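Local coordinates for sensor histidine kinase PdtaS (Mycobacterium tuberculosis, PDB 2YKF), which probably senses cyclic di-GMP during nutrient starvation and autophosphorylates on a histidine, starting the PdtaS/PdtaR signalling cascade, at residues Trp31-Leu43 / Leu144-Leu156. Sequence-based numbering, arbitrary orientation. Where two conformers were deposited one is given.
Sequences WQLLADLSFADYL and LETAYRLCATDLL
L37 is the knob of this helix pair, seated in a hole formed by Y148, C151, A152 and L155. Its two methyls divide the work: CD2 lies over one face of the Y148 ring in a CH-pi contact, 4.0 Å from the ring centroid, while CD1 meets L155 CD1 at 3.7 Å and also touches C151 SG. L144 CD2 covers the other face of Y148, which is thus held between two leucine methyls. The axes approach to 8.0 Å at 137°; the backbones come closest at L37 and Y148, and one turn on the small A152 lets S38 OG come within 3.3 Å of its CB. That buried hydroxyl donates to L34 O and accepts from Y42 OH, and it reaches L34 O from the carbonyl face opposite S38 N. No hydrogen bond crosses the interface.

Just past the helix, F39, with positive phi, is the C' residue of a Schellman motif. With CG anti to the carbonyl carbon (chi1 -51°), its ring is directed at helix 143-161, where CZ meets Y148 CD2 at 3.5 Å; the two rings are nearly parallel but slid apart, with little overlap. The margins are looser and include partly exposed residues. In the conformer given, one of two, R149 sets a guanidinium face over F39 CE2, planes 46° apart, and NH2 hydrogen-bonds R139 O; E145 lays CG near F39 CZ and pairs its carboxylate with R139. At the other end L34 CD1 packs 3.8 Å from L156 CG, whose methyls also approach Y42 OH.

The contact joins the end of helix 18-38 and the start of strand 41-47 to helix 143-161 in the GAF domain. Strand 123-131 flanks S38 and Y42, whereas L33 and L155 reach strand 258-269 of the PAS-like region.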
# COMPACT_ATOMS: atom_id res chain seq x y z
N TRP A 31 4.53 8.69 8.11
CA TRP A 31 5.81 8.06 7.87
C TRP A 31 5.69 6.66 7.21
O TRP A 31 6.72 6.06 6.88
CB TRP A 31 6.61 7.97 9.18
CG TRP A 31 6.05 7.04 10.18
CD1 TRP A 31 4.78 6.41 10.21
CD2 TRP A 31 6.73 6.62 11.35
NE1 TRP A 31 4.68 5.65 11.36
CE2 TRP A 31 5.87 5.78 12.07
CE3 TRP A 31 8.01 6.93 11.89
CZ2 TRP A 31 6.28 5.19 13.32
CZ3 TRP A 31 8.42 6.32 13.05
CH2 TRP A 31 7.55 5.47 13.76
N GLN A 32 4.48 6.13 6.96
CA GLN A 32 4.43 4.96 6.05
C GLN A 32 5.21 5.23 4.74
O GLN A 32 5.88 4.35 4.19
CB GLN A 32 2.97 4.51 5.74
CG GLN A 32 2.97 3.08 4.97
CD GLN A 32 3.52 1.97 5.86
OE1 GLN A 32 3.08 1.79 7.01
NE2 GLN A 32 4.55 1.29 5.37
N LEU A 33 5.03 6.42 4.16
CA LEU A 33 5.69 6.80 2.94
C LEU A 33 7.23 6.73 3.12
O LEU A 33 7.95 6.19 2.31
CB LEU A 33 5.29 8.23 2.56
CG LEU A 33 6.05 8.84 1.40
CD1 LEU A 33 5.92 7.98 0.13
CD2 LEU A 33 5.52 10.34 1.16
N LEU A 34 7.73 7.23 4.24
CA LEU A 34 9.17 7.11 4.50
C LEU A 34 9.66 5.64 4.61
O LEU A 34 10.66 5.28 3.98
CB LEU A 34 9.47 7.91 5.78
CG LEU A 34 10.92 7.84 6.25
CD1 LEU A 34 11.90 8.49 5.21
CD2 LEU A 34 10.99 8.56 7.61
N ALA A 35 8.94 4.78 5.37
CA ALA A 35 9.30 3.36 5.54
C ALA A 35 9.26 2.67 4.16
O ALA A 35 10.21 1.95 3.79
CB ALA A 35 8.35 2.67 6.50
N ASP A 36 8.25 3.01 3.34
CA ASP A 36 8.16 2.40 2.00
C ASP A 36 9.31 2.83 1.07
O ASP A 36 9.87 2.00 0.32
CB ASP A 36 6.86 2.75 1.31
CG ASP A 36 5.62 2.03 1.99
OD1 ASP A 36 5.84 1.18 2.89
OD2 ASP A 36 4.46 2.35 1.62
N LEU A 37 9.56 4.14 1.02
CA LEU A 37 10.65 4.64 0.15
C LEU A 37 12.02 4.18 0.63
O LEU A 37 12.96 4.13 -0.17
CB LEU A 37 10.60 6.15 0.11
CG LEU A 37 9.42 6.88 -0.54
CD1 LEU A 37 9.52 8.35 -0.16
CD2 LEU A 37 9.41 6.72 -2.01
N SER A 38 12.16 3.96 1.94
CA SER A 38 13.44 3.50 2.50
C SER A 38 13.59 1.97 2.41
O SER A 38 14.66 1.47 2.69
CB SER A 38 13.58 3.88 3.98
OG SER A 38 13.36 5.26 4.22
N PHE A 39 12.50 1.22 2.13
CA PHE A 39 12.52 -0.24 2.29
C PHE A 39 13.04 -0.64 3.68
O PHE A 39 13.85 -1.60 3.80
CB PHE A 39 13.40 -0.92 1.19
CG PHE A 39 13.04 -0.49 -0.19
CD1 PHE A 39 12.06 -1.15 -0.91
CD2 PHE A 39 13.66 0.60 -0.79
CE1 PHE A 39 11.70 -0.73 -2.18
CE2 PHE A 39 13.28 1.03 -2.04
CZ PHE A 39 12.32 0.35 -2.76
N ALA A 40 12.59 0.06 4.71
CA ALA A 40 13.16 -0.02 6.05
C ALA A 40 12.12 0.13 7.11
O ALA A 40 11.10 0.84 6.91
CB ALA A 40 14.29 1.14 6.22
N ASP A 41 12.41 -0.46 8.28
CA ASP A 41 11.66 -0.20 9.47
C ASP A 41 12.06 1.11 10.18
O ASP A 41 13.25 1.49 10.17
CB ASP A 41 11.93 -1.35 10.47
CG ASP A 41 11.47 -2.65 9.97
OD1 ASP A 41 10.26 -2.91 10.17
OD2 ASP A 41 12.30 -3.45 9.41
N TYR A 42 11.11 1.81 10.82
CA TYR A 42 11.53 2.96 11.67
C TYR A 42 10.94 2.79 13.03
O TYR A 42 9.76 2.30 13.19
CB TYR A 42 11.02 4.31 11.10
CG TYR A 42 11.82 4.77 9.90
CD1 TYR A 42 11.54 4.31 8.61
CD2 TYR A 42 12.92 5.67 10.08
CE1 TYR A 42 12.34 4.68 7.52
CE2 TYR A 42 13.69 6.07 9.03
CZ TYR A 42 13.38 5.61 7.74
OH TYR A 42 14.12 6.06 6.70
N LEU A 43 11.68 3.27 14.04
CA LEU A 43 11.14 3.36 15.35
C LEU A 43 11.24 4.82 15.75
O LEU A 43 12.17 5.44 15.38
CB LEU A 43 11.96 2.51 16.30
CG LEU A 43 11.55 1.07 16.58
CD1 LEU A 43 11.22 0.25 15.42
CD2 LEU A 43 12.65 0.38 17.41
N LEU A 144 14.18 2.04 -9.72
CA LEU A 144 13.04 2.32 -8.81
C LEU A 144 13.57 2.44 -7.41
O LEU A 144 13.35 3.46 -6.72
CB LEU A 144 11.98 1.21 -8.88
CG LEU A 144 10.75 1.47 -7.96
CD1 LEU A 144 9.52 0.82 -8.61
CD2 LEU A 144 10.86 0.97 -6.55
N GLU A 145 14.32 1.42 -6.97
CA GLU A 145 14.83 1.44 -5.61
C GLU A 145 15.80 2.61 -5.34
O GLU A 145 15.75 3.25 -4.28
CB GLU A 145 15.49 0.07 -5.27
CG GLU A 145 14.49 -1.16 -5.45
CD GLU A 145 14.22 -1.65 -6.95
OE1 GLU A 145 14.77 -1.12 -7.97
OE2 GLU A 145 13.42 -2.61 -7.07
N THR A 146 16.66 2.91 -6.30
CA THR A 146 17.45 4.15 -6.16
C THR A 146 16.62 5.42 -6.03
O THR A 146 16.85 6.25 -5.08
CB THR A 146 18.46 4.30 -7.32
OG1 THR A 146 19.24 3.11 -7.36
CG2 THR A 146 19.32 5.42 -7.10
N ALA A 147 15.64 5.61 -6.94
CA ALA A 147 14.80 6.87 -6.90
C ALA A 147 14.04 6.98 -5.56
O ALA A 147 13.95 8.06 -4.91
CB ALA A 147 13.79 6.85 -8.08
N TYR A 148 13.57 5.82 -5.07
CA TYR A 148 12.83 5.80 -3.77
C TYR A 148 13.77 6.17 -2.61
O TYR A 148 13.40 6.96 -1.73
CB TYR A 148 12.30 4.40 -3.49
CG TYR A 148 10.99 4.01 -4.08
CD1 TYR A 148 10.50 4.59 -5.20
CD2 TYR A 148 10.22 3.02 -3.45
CE1 TYR A 148 9.25 4.21 -5.71
CE2 TYR A 148 9.01 2.65 -3.96
CZ TYR A 148 8.54 3.22 -5.08
OH TYR A 148 7.32 2.84 -5.61
N ARG A 149 14.94 5.54 -2.57
CA ARG A 149 15.90 5.77 -1.50
C ARG A 149 16.39 7.21 -1.50
O ARG A 149 16.53 7.82 -0.45
CB ARG A 149 17.06 4.78 -1.64
CG ARG A 149 16.60 3.30 -1.56
CD ARG A 149 17.76 2.34 -1.73
NE ARG A 149 17.41 1.02 -1.19
CZ ARG A 149 17.34 -0.08 -1.91
NH1 ARG A 149 17.64 -0.04 -3.19
NH2 ARG A 149 16.97 -1.21 -1.35
N LEU A 150 16.59 7.77 -2.67
CA LEU A 150 16.99 9.21 -2.78
C LEU A 150 15.92 10.15 -2.24
O LEU A 150 16.21 11.11 -1.53
CB LEU A 150 17.36 9.57 -4.22
CG LEU A 150 18.77 9.04 -4.67
CD1 LEU A 150 18.84 9.34 -6.16
CD2 LEU A 150 19.91 9.73 -3.95
N CYS A 151 14.66 9.85 -2.54
CA CYS A 151 13.54 10.64 -1.98
C CYS A 151 13.45 10.47 -0.45
O CYS A 151 13.17 11.45 0.25
CB CYS A 151 12.23 10.21 -2.69
SG CYS A 151 10.83 11.33 -2.25
N ALA A 152 13.64 9.22 0.06
CA ALA A 152 13.63 8.96 1.51
C ALA A 152 14.69 9.86 2.19
O ALA A 152 14.42 10.50 3.20
CB ALA A 152 13.90 7.48 1.81
N THR A 153 15.87 9.95 1.59
CA THR A 153 16.91 10.83 2.15
C THR A 153 16.47 12.29 2.18
O THR A 153 16.71 12.97 3.16
CB THR A 153 18.19 10.69 1.34
OG1 THR A 153 18.63 9.35 1.48
CG2 THR A 153 19.33 11.63 1.92
N ASP A 154 15.84 12.77 1.10
CA ASP A 154 15.27 14.12 1.08
C ASP A 154 14.26 14.35 2.19
O ASP A 154 14.25 15.41 2.81
CB ASP A 154 14.59 14.40 -0.27
CG ASP A 154 15.56 14.59 -1.39
OD1 ASP A 154 16.72 14.94 -1.08
OD2 ASP A 154 15.19 14.37 -2.57
N LEU A 155 13.38 13.37 2.46
CA LEU A 155 12.38 13.58 3.53
C LEU A 155 13.04 13.52 4.88
O LEU A 155 12.60 14.19 5.78
CB LEU A 155 11.28 12.48 3.51
CG LEU A 155 10.54 12.37 2.18
CD1 LEU A 155 9.63 11.11 2.30
CD2 LEU A 155 9.77 13.68 1.94
N LEU A 156 14.01 12.61 5.07
CA LEU A 156 14.72 12.52 6.36
C LEU A 156 15.40 13.88 6.69
O LEU A 156 15.39 14.34 7.83
CB LEU A 156 15.74 11.41 6.25
CG LEU A 156 15.15 10.02 6.52
CD1 LEU A 156 16.19 8.98 6.22
CD2 LEU A 156 14.60 9.86 7.95